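Cephalosporin acylase (Bacillus halodurans, PDB 2NLZ) is probably an N-terminal nucleophile hydrolase of the gamma-glutamyltranspeptidase family that may deacylate cephalosporin-type substrates. Local coordinates at residues 65-73 against 390-398; 219-229 against 241-249. The protein carries 1 engineered substitution. All coordinates share one frame; numbering follows the deposited sequence.

Contact 1: residues 65-73 against 390-398; sequences SNGIGSDAF and TGIAMQNRG
Gly69 O accepts the backbone N-H of Gln395, with 3.0 Å between Gly69 O and Gln395 N and an angle of 143° at the hydrogen. Gly69 belongs to a type I turn, Gly67 to Ser70, which leads into strand 71-78. The segment 390-398 runs past this turn.

Gln395 carries the polar part of the contact. Its CG lies between the backbone N and the carbonyl carbon (chi1 63°), and the chain beyond is extended, which carries the amide past Gly69 O to the carboxylate of Asp71. There the two side chains cross at roughly a right angle, their planes turned 75° apart. Two weak bonds join the residues, one from Gln395 NE2 to the carboxylate oxygen Asp71 OD1 at 3.0 Å and one from the backbone N of Asp71 to Gln395 OE1 at 3.4 Å. Thr118 O is a second weak acceptor for NE2, and His419 NE2 weakly donates to Asp71 OD2. Arg397 NE is 4.4 Å from Asp71 OD2, too far and too far out of the guanidinium plane for a salt bridge; its NH1 bonds Thr420.

On the apolar flank, Ile392 CG2 lies against the turn backbone, 3.6 Å from Gly69 N. The side chains of Ile68 and Ile392 meet more loosely, with 4.4 Å from Ile68 CB to Ile392 CG1, and both also touch Thr207 of helix 202-212.

Every touching residue is buried, and the Asp71 carboxylate is probably stabilised by weak N-H donors from Gln395 and His419, with Arg397 near enough to add a favourable charge.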
# COMPACT_ATOMS: atom_id res chain seq x y z
N SER D 65 24.20 -21.42 -6.22
CA SER D 65 23.53 -21.25 -7.52
C SER D 65 24.43 -21.61 -8.69
O SER D 65 24.10 -21.36 -9.85
CB SER D 65 23.07 -19.81 -7.68
OG SER D 65 22.06 -19.49 -6.75
N ASN D 66 25.56 -22.24 -8.40
CA ASN D 66 26.67 -22.15 -9.29
C ASN D 66 27.76 -23.12 -8.94
O ASN D 66 27.73 -23.73 -7.88
CB ASN D 66 27.24 -20.75 -9.13
CG ASN D 66 27.85 -20.26 -10.36
OD1 ASN D 66 28.63 -19.33 -10.34
ND2 ASN D 66 27.51 -20.89 -11.47
N GLY D 67 28.75 -23.24 -9.83
CA GLY D 67 29.96 -24.01 -9.56
C GLY D 67 30.93 -23.96 -10.72
O GLY D 67 30.59 -23.51 -11.81
N ILE D 68 32.14 -24.44 -10.48
CA ILE D 68 33.12 -24.59 -11.55
C ILE D 68 32.66 -25.74 -12.44
O ILE D 68 32.92 -25.75 -13.64
CB ILE D 68 34.52 -24.86 -10.98
CG1 ILE D 68 34.75 -23.94 -9.77
CG2 ILE D 68 35.60 -24.71 -12.07
CD1 ILE D 68 36.18 -23.63 -9.46
N GLY D 69 31.95 -26.69 -11.85
CA GLY D 69 31.34 -27.78 -12.59
C GLY D 69 30.00 -27.45 -13.24
O GLY D 69 29.19 -28.34 -13.48
N SER D 70 29.78 -26.16 -13.54
CA SER D 70 28.57 -25.71 -14.22
C SER D 70 28.72 -25.81 -15.72
O SER D 70 29.82 -26.03 -16.22
CB SER D 70 28.29 -24.25 -13.87
OG SER D 70 27.85 -24.10 -12.53
N ASP D 71 27.62 -25.66 -16.45
CA ASP D 71 27.76 -25.18 -17.83
C ASP D 71 27.24 -23.75 -17.96
O ASP D 71 26.65 -23.23 -17.02
CB ASP D 71 27.26 -26.16 -18.93
CG ASP D 71 25.97 -26.84 -18.59
OD1 ASP D 71 25.80 -27.98 -19.06
OD2 ASP D 71 25.13 -26.25 -17.88
N ALA D 72 27.50 -23.13 -19.11
CA ALA D 72 27.23 -21.70 -19.31
C ALA D 72 26.62 -21.38 -20.67
O ALA D 72 26.65 -22.20 -21.57
CB ALA D 72 28.51 -20.90 -19.11
N PHE D 73 26.08 -20.17 -20.81
CA PHE D 73 25.57 -19.67 -22.09
C PHE D 73 25.84 -18.18 -22.20
O PHE D 73 25.86 -17.46 -21.19
CB PHE D 73 24.06 -19.91 -22.21
CG PHE D 73 23.67 -21.31 -22.60
CD1 PHE D 73 23.43 -21.63 -23.92
CD2 PHE D 73 23.49 -22.30 -21.63
CE1 PHE D 73 23.05 -22.92 -24.27
CE2 PHE D 73 23.11 -23.60 -21.98
CZ PHE D 73 22.89 -23.90 -23.30
N THR D 390 39.26 -30.02 -4.71
CA THR D 390 39.33 -29.08 -5.82
C THR D 390 38.18 -28.09 -5.86
O THR D 390 38.27 -27.09 -6.55
CB THR D 390 39.46 -29.78 -7.18
OG1 THR D 390 39.57 -28.79 -8.21
CG2 THR D 390 38.27 -30.61 -7.46
N GLY D 391 37.12 -28.35 -5.11
CA GLY D 391 35.99 -27.42 -5.06
C GLY D 391 35.18 -27.36 -6.34
O GLY D 391 34.47 -26.37 -6.59
N ILE D 392 35.27 -28.40 -7.16
CA ILE D 392 34.45 -28.47 -8.36
C ILE D 392 33.14 -29.14 -7.97
O ILE D 392 33.06 -30.36 -7.83
CB ILE D 392 35.14 -29.22 -9.52
CG1 ILE D 392 36.50 -28.59 -9.84
CG2 ILE D 392 34.25 -29.22 -10.76
CD1 ILE D 392 37.36 -29.40 -10.78
N ALA D 393 32.11 -28.32 -7.74
CA ALA D 393 30.79 -28.86 -7.53
C ALA D 393 30.17 -29.16 -8.89
O ALA D 393 29.95 -28.26 -9.70
CB ALA D 393 29.95 -27.87 -6.77
N MET D 394 29.92 -30.44 -9.13
CA MET D 394 29.41 -30.89 -10.42
C MET D 394 27.92 -30.64 -10.55
O MET D 394 27.15 -30.88 -9.62
CB MET D 394 29.72 -32.37 -10.63
CG MET D 394 31.21 -32.68 -10.56
SD MET D 394 32.17 -31.99 -11.93
CE MET D 394 31.87 -33.23 -13.19
N GLN D 395 27.52 -30.16 -11.72
CA GLN D 395 26.12 -29.91 -12.03
C GLN D 395 25.27 -31.19 -12.07
O GLN D 395 25.79 -32.29 -12.21
CB GLN D 395 26.02 -29.20 -13.39
CG GLN D 395 26.55 -30.01 -14.57
CD GLN D 395 26.33 -29.29 -15.88
OE1 GLN D 395 25.60 -28.31 -15.92
NE2 GLN D 395 26.96 -29.78 -16.95
N ASN D 396 23.95 -31.03 -11.94
CA ASN D 396 23.04 -32.16 -12.14
C ASN D 396 22.13 -32.01 -13.36
O ASN D 396 21.03 -32.53 -13.39
CB ASN D 396 22.23 -32.50 -10.87
CG ASN D 396 21.12 -31.50 -10.58
OD1 ASN D 396 21.26 -30.30 -10.78
ND2 ASN D 396 20.00 -32.01 -10.09
N ARG D 397 22.64 -31.32 -14.38
CA ARG D 397 21.89 -31.00 -15.61
C ARG D 397 21.22 -32.17 -16.33
O ARG D 397 20.17 -32.00 -16.92
CB ARG D 397 22.79 -30.24 -16.59
CG ARG D 397 22.09 -29.73 -17.83
CD ARG D 397 20.87 -28.88 -17.51
NE ARG D 397 21.20 -27.72 -16.69
CZ ARG D 397 20.34 -26.74 -16.43
NH1 ARG D 397 19.10 -26.78 -16.93
NH2 ARG D 397 20.72 -25.72 -15.67
N GLY D 398 21.81 -33.36 -16.26
CA GLY D 398 21.24 -34.56 -16.87
C GLY D 398 19.89 -34.98 -16.33
O GLY D 398 19.19 -35.80 -16.94

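Contact 2: residues 219-229 against 241-249; sequences FYRGELADQIH and KEDLACYRP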
# COMPACT_ATOMS: atom_id res chain seq x y z
N PHE D 219 41.12 -28.68 -17.21
CA PHE D 219 39.80 -29.15 -16.78
C PHE D 219 39.28 -30.29 -17.66
O PHE D 219 38.66 -31.22 -17.15
CB PHE D 219 38.81 -27.98 -16.80
CG PHE D 219 37.47 -28.28 -16.17
CD1 PHE D 219 37.30 -28.17 -14.79
CD2 PHE D 219 36.38 -28.64 -16.95
CE1 PHE D 219 36.06 -28.43 -14.20
CE2 PHE D 219 35.14 -28.91 -16.37
CZ PHE D 219 34.98 -28.80 -14.98
N TYR D 220 39.54 -30.21 -18.96
CA TYR D 220 38.95 -31.15 -19.93
C TYR D 220 39.89 -32.25 -20.43
O TYR D 220 39.48 -33.40 -20.58
CB TYR D 220 38.40 -30.39 -21.12
CG TYR D 220 37.29 -29.45 -20.75
CD1 TYR D 220 36.02 -29.93 -20.49
CD2 TYR D 220 37.52 -28.08 -20.66
CE1 TYR D 220 35.00 -29.07 -20.14
CE2 TYR D 220 36.51 -27.22 -20.33
CZ TYR D 220 35.24 -27.71 -20.07
OH TYR D 220 34.21 -26.86 -19.74
N ARG D 221 41.13 -31.88 -20.72
CA ARG D 221 42.10 -32.83 -21.25
C ARG D 221 43.46 -32.64 -20.59
O ARG D 221 44.51 -32.73 -21.23
CB ARG D 221 42.17 -32.74 -22.78
CG ARG D 221 42.25 -31.33 -23.34
CD ARG D 221 41.70 -31.27 -24.76
NE ARG D 221 40.27 -31.00 -24.77
CZ ARG D 221 39.73 -29.80 -24.92
NH1 ARG D 221 40.49 -28.73 -25.08
NH2 ARG D 221 38.42 -29.66 -24.92
N GLY D 222 43.43 -32.40 -19.28
CA GLY D 222 44.64 -32.18 -18.50
C GLY D 222 44.53 -32.85 -17.14
O GLY D 222 43.87 -33.88 -17.00
N GLU D 223 45.18 -32.25 -16.15
CA GLU D 223 45.32 -32.85 -14.83
C GLU D 223 44.02 -32.90 -14.01
O GLU D 223 43.75 -33.88 -13.31
CB GLU D 223 46.42 -32.16 -14.03
CG GLU D 223 47.13 -33.09 -13.06
CD GLU D 223 47.16 -32.57 -11.65
OE1 GLU D 223 47.83 -31.55 -11.40
OE2 GLU D 223 46.50 -33.18 -10.78
N LEU D 224 43.22 -31.84 -14.09
CA LEU D 224 41.94 -31.80 -13.40
C LEU D 224 40.99 -32.82 -13.99
O LEU D 224 40.28 -33.51 -13.26
CB LEU D 224 41.32 -30.41 -13.47
CG LEU D 224 42.03 -29.31 -12.68
CD1 LEU D 224 41.46 -27.95 -13.07
CD2 LEU D 224 41.93 -29.57 -11.16
N ALA D 225 41.01 -32.93 -15.31
CA ALA D 225 40.26 -33.96 -16.02
C ALA D 225 40.51 -35.35 -15.45
O ALA D 225 39.57 -36.13 -15.30
CB ALA D 225 40.59 -33.94 -17.50
N ASP D 226 41.77 -35.64 -15.13
CA ASP D 226 42.17 -36.91 -14.53
C ASP D 226 41.61 -37.08 -13.11
O ASP D 226 41.19 -38.18 -12.74
CB ASP D 226 43.69 -37.05 -14.50
CG ASP D 226 44.28 -37.22 -15.89
OD1 ASP D 226 45.49 -36.96 -16.04
OD2 ASP D 226 43.56 -37.60 -16.83
N GLN D 227 41.61 -36.00 -12.33
CA GLN D 227 41.07 -36.03 -10.97
C GLN D 227 39.56 -36.22 -10.97
O GLN D 227 39.01 -36.88 -10.09
CB GLN D 227 41.41 -34.75 -10.23
CG GLN D 227 42.84 -34.67 -9.78
CD GLN D 227 43.07 -33.51 -8.83
OE1 GLN D 227 43.94 -32.67 -9.06
NE2 GLN D 227 42.30 -33.46 -7.75
N ILE D 228 38.90 -35.61 -11.95
CA ILE D 228 37.46 -35.72 -12.13
C ILE D 228 37.11 -37.14 -12.54
O ILE D 228 36.22 -37.75 -11.96
CB ILE D 228 36.93 -34.71 -13.18
CG1 ILE D 228 37.04 -33.28 -12.67
CG2 ILE D 228 35.49 -34.99 -13.53
CD1 ILE D 228 36.93 -32.24 -13.76
N HIS D 229 37.83 -37.67 -13.53
CA HIS D 229 37.61 -39.03 -14.03
C HIS D 229 37.79 -40.08 -12.94
O HIS D 229 37.00 -41.03 -12.86
CB HIS D 229 38.52 -39.33 -15.22
CG HIS D 229 38.54 -40.77 -15.64
ND1 HIS D 229 37.57 -41.33 -16.43
CD2 HIS D 229 39.42 -41.76 -15.37
CE1 HIS D 229 37.84 -42.60 -16.63
NE2 HIS D 229 38.96 -42.89 -15.99
N LYS D 241 37.29 -39.36 -18.75
CA LYS D 241 38.30 -38.47 -19.32
C LYS D 241 37.88 -38.06 -20.72
O LYS D 241 37.89 -36.87 -21.05
CB LYS D 241 39.64 -39.19 -19.46
CG LYS D 241 40.51 -39.23 -18.24
CD LYS D 241 41.76 -40.06 -18.55
CE LYS D 241 42.37 -40.65 -17.30
NZ LYS D 241 43.39 -41.70 -17.63
N GLU D 242 37.52 -39.05 -21.52
CA GLU D 242 37.25 -38.87 -22.95
C GLU D 242 35.98 -38.07 -23.22
O GLU D 242 35.87 -37.43 -24.27
CB GLU D 242 37.19 -40.23 -23.66
CG GLU D 242 38.55 -40.90 -23.80
CD GLU D 242 38.50 -42.38 -23.47
OE1 GLU D 242 38.05 -43.17 -24.33
OE2 GLU D 242 38.91 -42.75 -22.35
N ASP D 243 35.05 -38.09 -22.28
CA ASP D 243 33.85 -37.26 -22.35
C ASP D 243 34.23 -35.80 -22.24
O ASP D 243 33.77 -34.96 -23.02
CB ASP D 243 32.88 -37.63 -21.23
CG ASP D 243 32.05 -38.85 -21.56
OD1 ASP D 243 31.60 -38.96 -22.72
OD2 ASP D 243 31.83 -39.68 -20.65
N LEU D 244 35.09 -35.50 -21.27
CA LEU D 244 35.61 -34.15 -21.07
C LEU D 244 36.53 -33.74 -22.22
O LEU D 244 36.44 -32.62 -22.72
CB LEU D 244 36.37 -34.06 -19.73
CG LEU D 244 35.63 -34.42 -18.44
CD1 LEU D 244 36.57 -34.57 -17.25
CD2 LEU D 244 34.53 -33.39 -18.14
N ALA D 245 37.40 -34.67 -22.64
CA ALA D 245 38.42 -34.41 -23.65
C ALA D 245 37.90 -33.85 -24.97
O ALA D 245 38.52 -32.95 -25.55
CB ALA D 245 39.24 -35.66 -23.91
N CYS D 246 36.77 -34.36 -25.45
CA CYS D 246 36.23 -33.84 -26.70
C CYS D 246 35.04 -32.90 -26.53
O CYS D 246 34.23 -32.73 -27.45
CB CYS D 246 35.99 -34.93 -27.76
SG CYS D 246 35.04 -36.36 -27.26
N TYR D 247 34.93 -32.29 -25.36
CA TYR D 247 34.01 -31.17 -25.23
C TYR D 247 34.62 -29.92 -25.84
O TYR D 247 35.76 -29.55 -25.55
CB TYR D 247 33.62 -30.90 -23.77
CG TYR D 247 32.98 -29.53 -23.59
CD1 TYR D 247 31.68 -29.28 -24.04
CD2 TYR D 247 33.68 -28.48 -23.02
CE1 TYR D 247 31.10 -28.02 -23.89
CE2 TYR D 247 33.11 -27.23 -22.87
CZ TYR D 247 31.83 -27.00 -23.31
OH TYR D 247 31.29 -25.75 -23.15
N ARG D 248 33.95 -29.25 -26.76
CA ARG D 248 34.20 -27.84 -26.92
C ARG D 248 32.96 -27.00 -26.90
O ARG D 248 31.89 -27.42 -27.29
CB ARG D 248 35.08 -27.51 -28.13
CG ARG D 248 35.58 -28.66 -28.96
CD ARG D 248 37.10 -28.81 -29.07
NE ARG D 248 37.86 -27.83 -28.31
CZ ARG D 248 39.15 -27.90 -28.04
NH1 ARG D 248 39.88 -28.93 -28.45
NH2 ARG D 248 39.74 -26.94 -27.34
N PRO D 249 33.11 -25.80 -26.41
CA PRO D 249 32.02 -24.83 -26.50
C PRO D 249 31.72 -24.57 -27.97
O PRO D 249 32.63 -24.54 -28.80
CB PRO D 249 32.59 -23.57 -25.82
CG PRO D 249 34.02 -23.82 -25.61
CD PRO D 249 34.28 -25.28 -25.68
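Leu244 enters the groove of 219-229 as a knob into a hole formed by Phe219, Tyr220, Ala225 and Ile228. Its CD1 lies 3.9 Å from Ile228 CG2 and 4.1 Å from Ala225 CB. The axes of helices 223-229 and 241-245 approach to 9.5 Å at 140°, so the hairpin is only roughly antiparallel.

Beside the knob, the Tyr220 ring is covered on opposite faces by Phe219 CD2 and Tyr247 CD2. The two tyrosine rings meet obliquely, centroids 4.9 Å apart and planes at 36°. The Tyr220 hydroxyl is bonded to Pro120 O and Gly124 N.

Arg221 bends at chi3 (90°), bringing its guanidinium edge to the end of helix 241-245. Arg221 NE donates to Ala245 O at 2.7 Å, and Arg221 NH2 adds a weak bond of 3.4 Å to that same Ala245 O. NH1 forms a salt bridge with Glu217; Arg248, poorly ordered, lies over one guanidinium face.

At the far end, Lys241 CG sits over the His229 ring in a CH-pi contact, 4.0 Å from the centroid. Lys241 NZ stays 4.2 Å from Asp226 OD2, beyond a salt bridge.

Apolar packing thus holds the middle of the hairpin, while Arg221 links the carbonyl at the C-terminal end of helix 241-245 to the Glu217 carboxylate, a place where a positive group is probably favourable.

Overall arrangement
Contact 1 lies about 12 Å from the centre of the chain and contact 2 about 23 Å, on the same side, with about 14 Å between the contact centres. Apolar side chains join them: Ile392 CD1 reaches Phe219 CE1 at 3.8 Å, and Met394 CE approaches Ile228 CG2 at 4.0 Å. Most of the junction runs through 390-398, but the turn of 65-73 also touches contact 2, Ile68 O lying 3.9 Å from Phe219 CZ. In sequence, contact 2 falls between the segments of contact 1. Contact 1 also borders the unmodelled gap 354-357, since Ser65 shares a backbone hydrogen bond with Thr358; in this family self-cleavage exposes a threonine nucleophile, consistent with a nearby active site.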